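Local coordinates for imelysin-like protein (Psychrobacter arcticus, PDB 3PF0) that is of unknown function but belongs to the imelysin-like (M75) family, whose members have been regarded as putative metalloendopeptidases, at residues N232-L237 and N280-D285; S236-M241 and R342-Q347; A274-L279 and D335-I340; V287-L292 and T299-L304; A316-D321 and A328-L333. All blocks are in the same frame, centred on the assembly; numbering follows the deposited sequence.

Contact 1: N232-L237 and N280-D285; sequences NSLLSL and NKAMTD
Leu234 meets Ala282 and Met283 in a buried, wholly apolar contact between antiparallel helices 225-250 and 268-283, which are neighbours in an up-and-down bundle. The backbones come within 8.5 Å, measured from the CA of Leu234 to the CA of Ala282, and both of these residues direct their CB at the opposite helix. Leu234 bridges the gap with one branch: its CD1 lies 3.9 Å from Ala282 CB. A single methyl suits position 282, since it offers a low surface on which the leucine can rest. Met283, a selenomethionine, sets out less directly. A bend at chi2 (-44°) swings its flexible, unbranched chain across, and CE arrives 4.0 Å from Leu234 CD1, the two side chains meeting tip to tip. The same CE also lies 4.2 Å from Leu234 CB, so the leucine is touched near its root as well as at its end. Helix 268-283 stops just here, Thr284 being the first residue to leave helical geometry. Thr284 OG1 donates to Asn280 O over 2.7 Å from above the carbonyl plane, while Thr284 N reaches that oxygen from the other face. Asp285 then serves as N-cap of the next helix. Around the contact, Ile344 and Leu348 of helix 327-351 and Leu308 of helix 298-316 press on Met283, and Met114 of a loop covers Leu234.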
# COMPACT_ATOMS: atom_id res chain seq x y z
N ASN A 232 6.28 13.21 4.62
CA ASN A 232 4.91 13.61 4.31
C ASN A 232 4.21 12.45 3.61
O ASN A 232 3.00 12.28 3.77
CB ASN A 232 4.87 14.88 3.48
CG ASN A 232 4.81 16.10 4.35
OD1 ASN A 232 3.74 16.46 4.86
ND2 ASN A 232 5.96 16.70 4.63
N SER A 233 4.98 11.62 2.89
CA SER A 233 4.49 10.41 2.23
C SER A 233 4.06 9.40 3.30
O SER A 233 3.00 8.78 3.16
CB SER A 233 5.57 9.82 1.33
OG SER A 233 5.06 8.75 0.56
N LEU A 234 4.87 9.25 4.37
CA LEU A 234 4.58 8.35 5.48
C LEU A 234 3.36 8.84 6.24
O LEU A 234 2.52 8.03 6.62
CB LEU A 234 5.78 8.18 6.42
CG LEU A 234 7.02 7.46 5.87
CD1 LEU A 234 8.11 7.40 6.91
CD2 LEU A 234 6.69 6.05 5.36
N LEU A 235 3.25 10.18 6.42
CA LEU A 235 2.10 10.80 7.09
C LEU A 235 0.82 10.54 6.27
O LEU A 235 -0.22 10.23 6.86
CB LEU A 235 2.35 12.30 7.32
CG LEU A 235 1.17 13.19 7.79
CD1 LEU A 235 0.62 12.76 9.16
CD2 LEU A 235 1.58 14.64 7.81
N SER A 236 0.93 10.67 4.92
CA SER A 236 -0.18 10.44 3.98
C SER A 236 -0.68 9.00 4.06
O SER A 236 -1.87 8.76 3.91
CB SER A 236 0.25 10.77 2.55
OG SER A 236 -0.81 10.61 1.63
N LEU A 237 0.24 8.04 4.29
CA LEU A 237 -0.08 6.61 4.39
C LEU A 237 -1.11 6.36 5.52
O LEU A 237 -2.12 5.70 5.28
CB LEU A 237 1.19 5.76 4.63
CG LEU A 237 1.00 4.24 4.78
CD1 LEU A 237 0.60 3.58 3.46
CD2 LEU A 237 2.25 3.58 5.30
N ASN A 280 5.80 1.01 11.03
CA ASN A 280 6.59 0.65 12.21
C ASN A 280 8.06 0.41 11.85
O ASN A 280 8.95 0.82 12.61
CB ASN A 280 6.02 -0.59 12.90
CG ASN A 280 6.69 -0.89 14.21
OD1 ASN A 280 6.56 -0.14 15.18
ND2 ASN A 280 7.46 -1.97 14.25
N LYS A 281 8.32 -0.23 10.70
CA LYS A 281 9.68 -0.50 10.20
C LYS A 281 10.42 0.81 9.93
O LYS A 281 11.61 0.91 10.21
CB LYS A 281 9.61 -1.35 8.92
CG LYS A 281 10.81 -2.27 8.72
CD LYS A 281 11.21 -2.36 7.25
CE LYS A 281 12.55 -3.03 7.08
NZ LYS A 281 13.12 -2.78 5.73
N ALA A 282 9.70 1.83 9.41
CA ALA A 282 10.24 3.15 9.11
C ALA A 282 10.47 3.97 10.40
O ALA A 282 11.51 4.62 10.51
CB ALA A 282 9.30 3.90 8.18
N MSE A 283 9.51 3.94 11.36
CA MSE A 283 9.56 4.69 12.62
C MSE A 283 10.54 4.13 13.64
O MSE A 283 11.08 4.91 14.43
CB MSE A 283 8.17 4.79 13.27
CG MSE A 283 7.15 5.61 12.47
SE MSE A 283 7.85 7.28 11.77
CE MSE A 283 6.43 7.70 10.52
N THR A 284 10.75 2.79 13.67
CA THR A 284 11.66 2.14 14.64
C THR A 284 13.02 1.81 13.99
O THR A 284 13.85 1.12 14.59
CB THR A 284 11.02 0.87 15.26
OG1 THR A 284 10.87 -0.14 14.26
CG2 THR A 284 9.68 1.16 15.96
N ASP A 285 13.25 2.34 12.77
CA ASP A 285 14.49 2.18 12.01
C ASP A 285 15.66 2.78 12.81
O ASP A 285 15.59 3.95 13.18
CB ASP A 285 14.33 2.85 10.63
CG ASP A 285 15.57 2.98 9.75
OD1 ASP A 285 16.50 2.16 9.92
OD2 ASP A 285 15.58 3.86 8.87

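Contact 2: S236-M241 and R342-Q347; sequences SLVETM and RLIKSQ
Glu239 OE2 is held by the end of one lysine: Lys345 NZ donates to it over 3.2 Å in a salt bridge, nearly along the C-O axis of the carboxylate, and Lys345 CE packs 3.6 Å from the same OE2. The two side chains cross at about a right angle. Glu239 extends straight beyond CG, whereas Lys345 bends at chi3 (93°), which brings its ammonium group round to the acid. With a leucine in place of Lys345, the Glu239 carboxylate would probably be left without this countercharge and be freer to turn. Helices 225-250 and 327-351 run antiparallel here as adjacent members of an up-and-down four-helix bundle, and in their pairing a partly exposed charged pair lies beside a buried apolar one. On the inner side Val238 CG1, in the crowded position between backbone N and carbonyl carbon, touches Ile344 CD1 at 3.9 Å; the two side chains slide past each other in opposite directions. Branched aliphatic residues suit this buried strip. Farther in, Ile344 also packs on Met283 and Leu304. Within helix 225-250, Thr240 N and OG1 approach Ser236 O from opposite faces of its plane.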
# COMPACT_ATOMS: atom_id res chain seq x y z
N SER A 236 0.93 10.67 4.92
CA SER A 236 -0.18 10.44 3.98
C SER A 236 -0.68 9.00 4.06
O SER A 236 -1.87 8.76 3.91
CB SER A 236 0.25 10.77 2.55
OG SER A 236 -0.81 10.61 1.63
N LEU A 237 0.24 8.04 4.29
CA LEU A 237 -0.08 6.61 4.39
C LEU A 237 -1.11 6.36 5.52
O LEU A 237 -2.12 5.70 5.28
CB LEU A 237 1.19 5.76 4.63
CG LEU A 237 1.00 4.24 4.78
CD1 LEU A 237 0.60 3.58 3.46
CD2 LEU A 237 2.25 3.58 5.30
N VAL A 238 -0.85 6.90 6.72
CA VAL A 238 -1.71 6.71 7.89
C VAL A 238 -2.94 7.66 7.80
O VAL A 238 -4.02 7.27 8.28
CB VAL A 238 -0.91 6.83 9.22
CG1 VAL A 238 -0.07 8.10 9.28
CG2 VAL A 238 -1.79 6.68 10.47
N GLU A 239 -2.81 8.86 7.19
CA GLU A 239 -3.94 9.78 7.06
C GLU A 239 -5.00 9.22 6.11
O GLU A 239 -6.17 9.18 6.49
CB GLU A 239 -3.48 11.18 6.62
CG GLU A 239 -3.73 12.23 7.69
CD GLU A 239 -2.99 13.55 7.58
OE1 GLU A 239 -2.40 13.84 6.52
OE2 GLU A 239 -3.01 14.31 8.58
N THR A 240 -4.60 8.74 4.90
CA THR A 240 -5.53 8.16 3.92
C THR A 240 -6.09 6.83 4.45
O THR A 240 -7.22 6.48 4.13
CB THR A 240 -4.89 7.98 2.53
OG1 THR A 240 -3.78 7.09 2.61
CG2 THR A 240 -4.48 9.31 1.89
N MSE A 241 -5.31 6.11 5.27
CA MSE A 241 -5.74 4.86 5.89
C MSE A 241 -6.86 5.12 6.92
O MSE A 241 -7.91 4.49 6.82
CB MSE A 241 -4.55 4.16 6.53
CG MSE A 241 -4.91 3.04 7.48
SE MSE A 241 -3.40 1.85 7.71
CE MSE A 241 -2.11 3.03 8.61
N ARG A 342 -1.20 12.44 14.87
CA ARG A 342 -0.94 13.51 15.83
C ARG A 342 0.54 13.55 16.18
O ARG A 342 1.16 14.62 16.08
CB ARG A 342 -1.79 13.32 17.10
CG ARG A 342 -1.72 14.48 18.08
CD ARG A 342 -2.38 14.17 19.42
NE ARG A 342 -1.69 13.10 20.15
CZ ARG A 342 -0.61 13.26 20.90
NH1 ARG A 342 -0.06 14.47 21.04
NH2 ARG A 342 -0.05 12.23 21.52
N LEU A 343 1.11 12.39 16.54
CA LEU A 343 2.52 12.26 16.90
C LEU A 343 3.44 12.60 15.72
O LEU A 343 4.48 13.20 15.95
CB LEU A 343 2.82 10.85 17.43
CG LEU A 343 2.29 10.49 18.82
CD1 LEU A 343 2.44 9.02 19.09
CD2 LEU A 343 2.98 11.28 19.93
N ILE A 344 3.06 12.24 14.48
CA ILE A 344 3.89 12.53 13.31
C ILE A 344 3.91 14.05 13.02
O ILE A 344 4.99 14.63 12.86
CB ILE A 344 3.47 11.70 12.05
CG1 ILE A 344 3.67 10.19 12.30
CG2 ILE A 344 4.25 12.16 10.80
CD1 ILE A 344 3.05 9.24 11.24
N LYS A 345 2.73 14.69 13.00
CA LYS A 345 2.57 16.11 12.71
C LYS A 345 3.12 17.05 13.79
O LYS A 345 3.70 18.08 13.45
CB LYS A 345 1.08 16.44 12.49
CG LYS A 345 0.52 16.01 11.14
CD LYS A 345 -0.96 15.65 11.22
CE LYS A 345 -1.88 16.80 10.91
NZ LYS A 345 -3.30 16.37 10.98
N SER A 346 2.90 16.72 15.08
CA SER A 346 3.27 17.62 16.18
C SER A 346 4.58 17.29 16.90
O SER A 346 5.09 18.17 17.60
CB SER A 346 2.14 17.68 17.21
OG SER A 346 1.98 16.45 17.89
N GLN A 347 5.11 16.06 16.77
CA GLN A 347 6.36 15.68 17.44
C GLN A 347 7.45 15.26 16.45
O GLN A 347 8.56 15.76 16.55
CB GLN A 347 6.12 14.56 18.47
CG GLN A 347 5.53 15.03 19.79
CD GLN A 347 5.42 13.94 20.84
OE1 GLN A 347 6.21 12.99 20.88
NE2 GLN A 347 4.46 14.08 21.74

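Contact 3: A274-L279 and D335-I340; sequences AKLATL and DHLTNI
Leu276 and Leu279 pack against Leu337 and Ile340 across the diagonal of an up-and-down four-helix bundle. Helices 268-283 and 327-351 run in the same direction there, with local axes 27° apart and 13.6 Å from each other at closest approach. That wide spacing calls for long aliphatic side chains, and all four are buried. Leu276 supplies one bump. Its CD2 lies 4.1 Å from Leu337 CD2 and 4.3 Å from Ile340 CD1, so the methyl settles into the dip between two residues one turn apart on the facing helix. Leu276 and Leu337 cross obliquely. One turn further along, Leu279, with CG anti to the backbone N (chi1 -166°), carries CD2 out to Ile340, the two side chains sliding past each other in opposite directions. Beta-branching makes Ile340 apt for its place: CG1 leads to the CD1 that faces Leu276, while CG2 forms a second bump for Leu279. Other helices close the layer, with Thr311 of helix 298-316 touching both Leu276 and Ile340, and Ile246 of helix 225-250 lying on Leu337. No hydrogen bond spans the two segments. The shortest approach is methyl to methyl, Leu279 CD2 to Ile340 CG2 at 3.9 Å.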
# COMPACT_ATOMS: atom_id res chain seq x y z
N ALA A 274 -0.39 -4.85 7.19
CA ALA A 274 0.76 -4.69 6.29
C ALA A 274 1.22 -3.23 6.27
O ALA A 274 2.42 -2.97 6.35
CB ALA A 274 0.40 -5.16 4.89
N LYS A 275 0.26 -2.27 6.24
CA LYS A 275 0.56 -0.84 6.25
C LYS A 275 1.16 -0.42 7.59
O LYS A 275 2.16 0.29 7.59
CB LYS A 275 -0.69 -0.01 5.92
CG LYS A 275 -1.17 -0.20 4.50
CD LYS A 275 -2.24 0.80 4.11
CE LYS A 275 -2.44 0.74 2.62
NZ LYS A 275 -2.74 2.08 2.06
N LEU A 276 0.60 -0.92 8.72
CA LEU A 276 1.10 -0.60 10.06
C LEU A 276 2.53 -1.12 10.26
O LEU A 276 3.38 -0.38 10.77
CB LEU A 276 0.19 -1.16 11.17
CG LEU A 276 -0.99 -0.32 11.61
CD1 LEU A 276 -1.84 -1.08 12.62
CD2 LEU A 276 -0.55 1.03 12.21
N ALA A 277 2.80 -2.37 9.84
CA ALA A 277 4.12 -3.00 9.96
C ALA A 277 5.20 -2.25 9.14
O ALA A 277 6.35 -2.18 9.58
CB ALA A 277 4.04 -4.45 9.52
N THR A 278 4.81 -1.68 7.98
CA THR A 278 5.72 -0.93 7.11
C THR A 278 6.04 0.41 7.77
O THR A 278 7.21 0.80 7.81
CB THR A 278 5.10 -0.81 5.71
OG1 THR A 278 4.96 -2.13 5.20
CG2 THR A 278 5.94 0.02 4.75
N LEU A 279 5.02 1.08 8.32
CA LEU A 279 5.17 2.34 9.04
C LEU A 279 6.03 2.13 10.29
O LEU A 279 6.91 2.95 10.56
CB LEU A 279 3.79 2.93 9.41
CG LEU A 279 3.77 4.39 9.88
CD1 LEU A 279 4.04 5.36 8.72
CD2 LEU A 279 2.43 4.73 10.49
N ASP A 335 -9.19 5.98 16.60
CA ASP A 335 -8.59 6.83 17.64
C ASP A 335 -7.07 6.58 17.76
O ASP A 335 -6.31 7.54 17.87
CB ASP A 335 -9.30 6.61 18.98
CG ASP A 335 -10.68 7.26 19.09
OD1 ASP A 335 -11.04 8.05 18.19
OD2 ASP A 335 -11.38 7.00 20.10
N HIS A 336 -6.64 5.29 17.69
CA HIS A 336 -5.23 4.91 17.74
C HIS A 336 -4.50 5.46 16.51
O HIS A 336 -3.38 5.96 16.65
CB HIS A 336 -5.08 3.37 17.81
CG HIS A 336 -5.10 2.83 19.21
ND1 HIS A 336 -6.29 2.64 19.89
CD2 HIS A 336 -4.07 2.44 20.00
CE1 HIS A 336 -5.95 2.15 21.07
NE2 HIS A 336 -4.62 2.01 21.18
N LEU A 337 -5.13 5.39 15.31
CA LEU A 337 -4.56 5.88 14.05
C LEU A 337 -4.45 7.41 14.05
O LEU A 337 -3.48 7.96 13.52
CB LEU A 337 -5.37 5.41 12.82
CG LEU A 337 -5.29 3.92 12.48
CD1 LEU A 337 -6.31 3.55 11.42
CD2 LEU A 337 -3.87 3.50 12.05
N THR A 338 -5.43 8.08 14.68
CA THR A 338 -5.49 9.54 14.83
C THR A 338 -4.35 9.99 15.77
O THR A 338 -3.73 11.03 15.53
CB THR A 338 -6.90 9.95 15.31
OG1 THR A 338 -7.84 9.55 14.32
CG2 THR A 338 -7.03 11.46 15.54
N ASN A 339 -4.06 9.18 16.81
CA ASN A 339 -2.96 9.47 17.74
C ASN A 339 -1.59 9.34 17.03
O ASN A 339 -0.68 10.11 17.34
CB ASN A 339 -3.03 8.58 18.98
CG ASN A 339 -1.96 8.88 19.99
OD1 ASN A 339 -1.79 10.02 20.44
ND2 ASN A 339 -1.16 7.87 20.34
N ILE A 340 -1.45 8.41 16.06
CA ILE A 340 -0.21 8.24 15.29
C ILE A 340 -0.01 9.47 14.37
O ILE A 340 1.10 10.00 14.32
CB ILE A 340 -0.17 6.88 14.51
CG1 ILE A 340 -0.04 5.70 15.49
CG2 ILE A 340 0.97 6.87 13.47
CD1 ILE A 340 -0.24 4.31 14.90

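Contact 4: V287-L292 and T299-L304; sequences VLTAIL and TVADTL
Leu292 and Thr289, one turn apart on the short helix 286-292, both touch the methyl of Ala301, near the start of helix 298-316; a short loop joins the two helices, which are consecutive in the chain. Leu292 leaves its backbone toward the second helix. Its CB is still 4.8 Å from Ala301 CB. Chi1 of -60° sets CG beside the backbone N, and there the chain forks. CD1 makes the contact, 4.1 Å from Ala301 CB, while CD2 faces Val300 more loosely, 4.8 Å from Val300 CG1. Beyond the two segments the leucine also packs on Leu348, Thr351 and Leu352, so its branched end joins the short helix to the C-terminal one. Thr289 comes in at the outer margin. Its CG2 lies 4.0 Å from Ala301 CB, while its OG1 bonds to the backbone oxygen of Pro286, one turn back on its own helix. Alanine suits position 301 because the CA atoms of Thr289 and Ala301 are 6.1 Å apart; a methyl is small enough to meet both side chains where the backbones come this close. With no hydrogen bond or charge pair across it, the contact rests on dispersion and the burial of methyl groups, and Thr289 satisfies its hydroxyl without calling on the partner helix.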
# COMPACT_ATOMS: atom_id res chain seq x y z
N VAL A 287 18.58 3.85 11.99
CA VAL A 287 19.19 4.98 11.29
C VAL A 287 18.41 6.27 11.62
O VAL A 287 19.03 7.30 11.87
CB VAL A 287 19.29 4.72 9.76
CG1 VAL A 287 19.99 5.88 9.03
CG2 VAL A 287 20.02 3.41 9.47
N LEU A 288 17.07 6.19 11.68
CA LEU A 288 16.23 7.33 12.00
C LEU A 288 16.23 7.64 13.50
O LEU A 288 16.25 8.82 13.86
CB LEU A 288 14.78 7.13 11.50
CG LEU A 288 13.78 8.25 11.80
CD1 LEU A 288 14.23 9.58 11.20
CD2 LEU A 288 12.37 7.86 11.39
N THR A 289 16.18 6.60 14.37
CA THR A 289 16.16 6.78 15.83
C THR A 289 17.46 7.45 16.31
O THR A 289 17.43 8.18 17.31
CB THR A 289 15.88 5.47 16.58
OG1 THR A 289 16.90 4.51 16.28
CG2 THR A 289 14.49 4.89 16.27
N ALA A 290 18.58 7.24 15.58
CA ALA A 290 19.88 7.85 15.87
C ALA A 290 19.86 9.35 15.53
O ALA A 290 20.48 10.15 16.23
CB ALA A 290 20.99 7.15 15.11
N ILE A 291 19.13 9.72 14.45
CA ILE A 291 18.96 11.11 14.00
C ILE A 291 18.11 11.86 15.06
O ILE A 291 18.44 12.99 15.42
CB ILE A 291 18.34 11.15 12.57
CG1 ILE A 291 19.38 10.70 11.52
CG2 ILE A 291 17.77 12.54 12.22
CD1 ILE A 291 18.81 10.25 10.15
N LEU A 292 17.05 11.21 15.56
CA LEU A 292 16.14 11.78 16.56
C LEU A 292 16.76 11.79 17.96
O LEU A 292 16.46 12.70 18.74
CB LEU A 292 14.81 11.00 16.61
CG LEU A 292 13.97 10.95 15.33
CD1 LEU A 292 12.96 9.82 15.40
CD2 LEU A 292 13.27 12.27 15.05
N THR A 299 12.55 10.66 23.23
CA THR A 299 11.19 10.38 23.70
C THR A 299 10.20 10.32 22.51
O THR A 299 9.19 9.63 22.60
CB THR A 299 10.77 11.40 24.78
OG1 THR A 299 9.49 11.03 25.30
CG2 THR A 299 10.75 12.85 24.27
N VAL A 300 10.51 11.03 21.40
CA VAL A 300 9.70 11.08 20.17
C VAL A 300 9.66 9.68 19.54
O VAL A 300 8.57 9.20 19.22
CB VAL A 300 10.22 12.15 19.16
CG1 VAL A 300 9.35 12.19 17.90
CG2 VAL A 300 10.29 13.53 19.80
N ALA A 301 10.83 9.02 19.39
CA ALA A 301 10.93 7.67 18.83
C ALA A 301 10.25 6.63 19.73
O ALA A 301 9.59 5.72 19.22
CB ALA A 301 12.38 7.30 18.59
N ASP A 302 10.37 6.80 21.07
CA ASP A 302 9.77 5.93 22.08
C ASP A 302 8.23 5.99 22.06
O ASP A 302 7.59 4.93 22.09
CB ASP A 302 10.29 6.28 23.48
N THR A 303 7.64 7.20 22.00
CA THR A 303 6.18 7.41 21.98
C THR A 303 5.55 6.88 20.68
O THR A 303 4.47 6.28 20.74
CB THR A 303 5.81 8.88 22.21
OG1 THR A 303 6.57 9.71 21.33
CG2 THR A 303 6.01 9.32 23.66
N LEU A 304 6.22 7.09 19.52
CA LEU A 304 5.75 6.59 18.23
C LEU A 304 5.80 5.06 18.19
O LEU A 304 4.83 4.45 17.74
CB LEU A 304 6.55 7.19 17.07
CG LEU A 304 5.92 8.38 16.36
CD1 LEU A 304 6.94 9.12 15.54
CD2 LEU A 304 4.74 7.94 15.48

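Contact 5: A316-D321 and A328-L333; sequences AQMPED and ATQQEL
Met318 lays its side chain on Thr329, Gln330 and Leu333, so that one selenomethionine from a loop covers a full turn of helix 327-351. Van der Waals packing makes up the contact. Near the root, Met318 CG meets Thr329 CG2 at 3.7 Å, the closest approach, the two side chains coming tip to tip. Threonine suits this edge, for it presents a methyl to the loop residue. Next, SE packs 3.9 Å from Leu333 CD2, an apolar contact on a buried leucine. A bend at chi3 (78°) then turns CE onto the helix: it lies 4.1 Å from Gln330 CA and 4.2 Å from Gln330 CG. A long, unbranched and pliable chain is well fitted to follow such a curved surface. Polar bonds run past this patch instead of across it. The Gln330 amide bonds outside the segments, its OE1 to Lys327 NZ and its NE2 to Leu322 O, and Met318 O accepts from Arg269 NH1. The contact thus closes the connection between helices 298-316 and 327-351 against the bundle end, where Leu315 of helix 298-316 and Ile246 of helix 225-250 also pack on Leu333, and Arg269 ties the loop to helix 268-283.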
# COMPACT_ATOMS: atom_id res chain seq x y z
N ALA A 316 -4.81 -6.99 16.03
CA ALA A 316 -4.64 -8.44 16.15
C ALA A 316 -5.82 -9.15 16.84
O ALA A 316 -6.04 -10.34 16.58
CB ALA A 316 -3.35 -8.76 16.90
N GLN A 317 -6.57 -8.45 17.70
CA GLN A 317 -7.70 -9.05 18.42
C GLN A 317 -9.05 -8.77 17.70
O GLN A 317 -10.10 -9.20 18.16
CB GLN A 317 -7.73 -8.63 19.91
CG GLN A 317 -7.91 -7.14 20.21
CD GLN A 317 -7.63 -6.78 21.67
OE1 GLN A 317 -7.01 -5.75 21.97
NE2 GLN A 317 -8.07 -7.60 22.61
N MSE A 318 -8.98 -8.11 16.52
CA MSE A 318 -10.16 -7.80 15.69
C MSE A 318 -10.36 -8.91 14.62
O MSE A 318 -9.42 -9.66 14.38
CB MSE A 318 -9.98 -6.42 15.04
CG MSE A 318 -10.08 -5.27 16.02
SE MSE A 318 -9.77 -3.52 15.20
CE MSE A 318 -11.48 -3.21 14.33
N PRO A 319 -11.55 -9.04 13.98
CA PRO A 319 -11.73 -10.12 12.97
C PRO A 319 -10.99 -9.85 11.65
O PRO A 319 -10.50 -8.73 11.43
CB PRO A 319 -13.25 -10.16 12.76
CG PRO A 319 -13.84 -9.31 13.85
CD PRO A 319 -12.81 -8.28 14.14
N GLU A 320 -10.90 -10.88 10.77
CA GLU A 320 -10.26 -10.81 9.44
C GLU A 320 -10.86 -9.70 8.61
O GLU A 320 -10.13 -9.01 7.89
CB GLU A 320 -10.40 -12.14 8.69
CG GLU A 320 -9.45 -13.22 9.16
CD GLU A 320 -9.41 -14.46 8.28
OE1 GLU A 320 -10.40 -14.72 7.55
OE2 GLU A 320 -8.38 -15.16 8.32
N ASP A 321 -12.19 -9.53 8.70
CA ASP A 321 -12.95 -8.46 8.06
C ASP A 321 -13.30 -7.47 9.16
O ASP A 321 -14.11 -7.78 10.05
CB ASP A 321 -14.21 -9.02 7.36
CG ASP A 321 -15.00 -8.03 6.52
OD1 ASP A 321 -14.81 -6.80 6.70
OD2 ASP A 321 -15.85 -8.47 5.72
N ALA A 328 -17.51 0.09 18.75
CA ALA A 328 -16.59 0.67 19.73
C ALA A 328 -15.14 0.30 19.42
O ALA A 328 -14.26 1.15 19.54
CB ALA A 328 -16.97 0.21 21.14
N THR A 329 -14.89 -0.95 18.98
CA THR A 329 -13.55 -1.46 18.62
C THR A 329 -13.04 -0.76 17.36
O THR A 329 -11.85 -0.50 17.24
CB THR A 329 -13.56 -2.99 18.45
OG1 THR A 329 -14.40 -3.58 19.44
CG2 THR A 329 -12.17 -3.58 18.54
N GLN A 330 -13.95 -0.48 16.41
CA GLN A 330 -13.64 0.22 15.16
C GLN A 330 -13.26 1.67 15.46
O GLN A 330 -12.34 2.22 14.84
CB GLN A 330 -14.82 0.16 14.18
CG GLN A 330 -15.12 -1.24 13.63
CD GLN A 330 -16.42 -1.27 12.84
OE1 GLN A 330 -17.32 -0.44 13.04
NE2 GLN A 330 -16.55 -2.23 11.95
N GLN A 331 -13.96 2.27 16.46
CA GLN A 331 -13.72 3.64 16.94
C GLN A 331 -12.35 3.71 17.63
O GLN A 331 -11.62 4.67 17.41
CB GLN A 331 -14.84 4.10 17.90
CG GLN A 331 -14.84 5.61 18.20
CD GLN A 331 -14.88 6.48 16.96
OE1 GLN A 331 -15.80 6.39 16.14
NE2 GLN A 331 -13.88 7.33 16.80
N GLU A 332 -12.00 2.68 18.43
CA GLU A 332 -10.72 2.54 19.12
C GLU A 332 -9.57 2.49 18.11
O GLU A 332 -8.53 3.13 18.31
CB GLU A 332 -10.72 1.25 19.95
CG GLU A 332 -10.66 1.46 21.44
CD GLU A 332 -10.32 0.19 22.19
OE1 GLU A 332 -11.17 -0.73 22.22
OE2 GLU A 332 -9.17 0.09 22.69
N LEU A 333 -9.76 1.73 17.00
CA LEU A 333 -8.77 1.61 15.93
C LEU A 333 -8.55 2.96 15.27
O LEU A 333 -7.39 3.35 15.07
CB LEU A 333 -9.18 0.53 14.90
CG LEU A 333 -8.26 0.36 13.67
CD1 LEU A 333 -6.82 -0.01 14.07
CD2 LEU A 333 -8.81 -0.66 12.71

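How the contacts relate
Contacts 1, 2 and 3 lie within one up-and-down bundle of this all-helical chain, their centres 8 to 9 Å apart, and touch one another: contacts 1 and 2 start from helix 225-250, contacts 1 and 3 share helix 268-283, and contacts 2 and 3 share helix 327-351. Contact 4 joins helix 286-292 to helix 298-316, and contact 5 joins the loop after helix 298-316 to helix 327-351; both are of short sequence span and fall within the long connections spanned by contacts 2 and 3. Their centres stand 27 Å apart, and contact 4 packs on contacts 1 and 2. Interlocking contacts 1 to 3 thus hold three bundle helices together, while contacts 4 and 5 fasten the connections between successive helices.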